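Side-chain contact in chitin binding protein (Streptomyces lividans, PDB 5FTZ), which is a copper-dependent lytic polysaccharide monooxygenase of family AA10 that probably cleaves chitin chains by oxidation at a copper site: residues K36-S41 with K97-K102. Residues are numbered along the deposited sequence; the frame is centred on the assembly and turned at random.
Sequences KGFPAS and KYYVTK
Phe38 drives the edge of its ring at a face of Tyr99, a T-shaped pair with centroids 5.3 Å apart and planes at 81°. The CD2-CE2 side of Phe38 does the touching: CD2 lies 3.8 Å from CZ of Tyr99, while CE2 stands over the middle of the tyrosine ring. Phe38 reaches this spot because its CG is anti to the backbone N (chi1 -171°), which carries the ring out of the loop toward the strand. Tyr99 slides past it in the opposite direction, bringing its OH beside the Phe38 backbone. On one face of the phenylalanine ring sits CB of Pro39, 3.9 Å above the plane; the peptide between the two residues is cis, consistent with the proline folding over the ring. This pair of rings is close-packed and buried. The other side is looser and polar: Tyr99 OH is 3.6 Å from Phe38 O, too long for a hydrogen bond. A water bridges the segments there, donating to Phe38 O at 2.8 Å and accepting from Lys97 NZ at 3.1 Å. Lys97, partly exposed, also forms a salt bridge with Asp95. With an alanine at Tyr99, the edge of Phe38 would probably lose the aromatic face it meets, and a gap would open between loop and strand. Within the loop, Ser41 OG donates to a lone pair of Lys36 O (2.9 Å). The pair joins the loop that follows strand 33-35 to strand 93-100 over one face of the larger sheet of the LPMO's beta-sandwich: Phe38 packs on Leu152 of strand 148-157 and Tyr165 of strand 162-171, Tyr99 on Val154 of strand 148-157 and on the loop at Pro120.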
# COMPACT_ATOMS: atom_id res chain seq x y z
N LYS A 36 -9.43 6.20 11.27
CA LYS A 36 -9.08 7.25 10.34
C LYS A 36 -10.32 7.94 9.75
O LYS A 36 -11.43 7.54 10.06
CB LYS A 36 -8.17 6.74 9.21
CG LYS A 36 -8.90 5.84 8.20
CD LYS A 36 -7.94 5.44 7.11
CE LYS A 36 -8.66 4.71 5.99
NZ LYS A 36 -7.64 4.26 5.01
N GLY A 37 -10.08 8.94 8.93
CA GLY A 37 -11.13 9.59 8.15
C GLY A 37 -11.74 10.81 8.84
O GLY A 37 -12.79 11.30 8.42
N PHE A 38 -11.04 11.36 9.83
CA PHE A 38 -11.46 12.62 10.47
C PHE A 38 -11.52 13.74 9.44
O PHE A 38 -10.62 13.84 8.63
CB PHE A 38 -10.43 12.96 11.52
CG PHE A 38 -10.81 14.12 12.41
CD1 PHE A 38 -11.63 13.95 13.48
CD2 PHE A 38 -10.33 15.38 12.09
CE1 PHE A 38 -11.99 15.03 14.25
CE2 PHE A 38 -10.69 16.48 12.86
CZ PHE A 38 -11.55 16.29 13.92
N PRO A 39 -12.51 14.63 9.52
CA PRO A 39 -13.60 14.68 10.49
C PRO A 39 -14.88 13.93 10.16
O PRO A 39 -15.76 13.80 10.98
CB PRO A 39 -13.92 16.19 10.53
CG PRO A 39 -13.67 16.56 9.11
CD PRO A 39 -12.44 15.85 8.71
N ALA A 40 -15.03 13.43 8.93
CA ALA A 40 -16.28 12.76 8.60
C ALA A 40 -16.50 11.50 9.41
O ALA A 40 -17.59 11.22 9.85
CB ALA A 40 -16.30 12.44 7.11
N SER A 41 -15.42 10.75 9.60
CA SER A 41 -15.43 9.62 10.50
C SER A 41 -14.38 9.89 11.59
O SER A 41 -14.06 11.05 11.85
CB SER A 41 -15.21 8.33 9.73
OG SER A 41 -14.01 8.36 9.04
N LYS A 97 -1.96 15.69 8.96
CA LYS A 97 -2.83 16.88 8.84
C LYS A 97 -2.84 17.57 10.17
O LYS A 97 -2.87 16.89 11.22
CB LYS A 97 -4.24 16.55 8.45
CG LYS A 97 -4.37 15.96 7.06
CD LYS A 97 -5.79 15.58 6.77
CE LYS A 97 -5.97 15.30 5.29
NZ LYS A 97 -6.79 14.10 5.14
N TYR A 98 -2.86 18.88 10.15
CA TYR A 98 -2.84 19.68 11.36
C TYR A 98 -3.97 20.68 11.32
O TYR A 98 -4.15 21.38 10.32
CB TYR A 98 -1.50 20.42 11.50
CG TYR A 98 -0.33 19.53 11.57
CD1 TYR A 98 0.30 19.09 10.38
CD2 TYR A 98 0.21 19.10 12.77
CE1 TYR A 98 1.40 18.24 10.41
CE2 TYR A 98 1.32 18.25 12.83
CZ TYR A 98 1.91 17.84 11.67
OH TYR A 98 3.01 17.00 11.70
N TYR A 99 -4.77 20.74 12.39
CA TYR A 99 -5.99 21.53 12.50
C TYR A 99 -5.83 22.46 13.68
O TYR A 99 -5.12 22.13 14.62
CB TYR A 99 -7.23 20.67 12.77
CG TYR A 99 -7.50 19.55 11.76
CD1 TYR A 99 -6.83 18.37 11.81
CD2 TYR A 99 -8.39 19.73 10.74
CE1 TYR A 99 -7.10 17.36 10.91
CE2 TYR A 99 -8.67 18.69 9.82
CZ TYR A 99 -8.03 17.55 9.93
OH TYR A 99 -8.20 16.46 9.07
N VAL A 100 -6.48 23.62 13.67
CA VAL A 100 -6.50 24.51 14.79
C VAL A 100 -7.96 24.82 15.21
O VAL A 100 -8.87 24.79 14.36
CB VAL A 100 -5.72 25.79 14.51
CG1 VAL A 100 -6.41 26.61 13.45
CG2 VAL A 100 -5.42 26.58 15.76
N THR A 101 -8.17 25.18 16.44
CA THR A 101 -9.43 25.68 16.91
C THR A 101 -9.75 27.05 16.31
O THR A 101 -8.89 27.76 15.80
CB THR A 101 -9.43 25.71 18.44
OG1 THR A 101 -8.20 26.28 18.91
CG2 THR A 101 -9.62 24.29 19.00
N LYS A 102 -11.05 27.37 16.35
CA LYS A 102 -11.57 28.65 15.84
C LYS A 102 -11.66 29.67 16.94
O LYS A 102 -11.80 29.34 18.10
CB LYS A 102 -13.01 28.46 15.34
CG LYS A 102 -13.08 27.58 14.13
CD LYS A 102 -14.51 27.39 13.62
CE LYS A 102 -15.32 26.59 14.57
NZ LYS A 102 -16.36 25.80 13.84
O HOH W 1 -8.49 12.59 7.27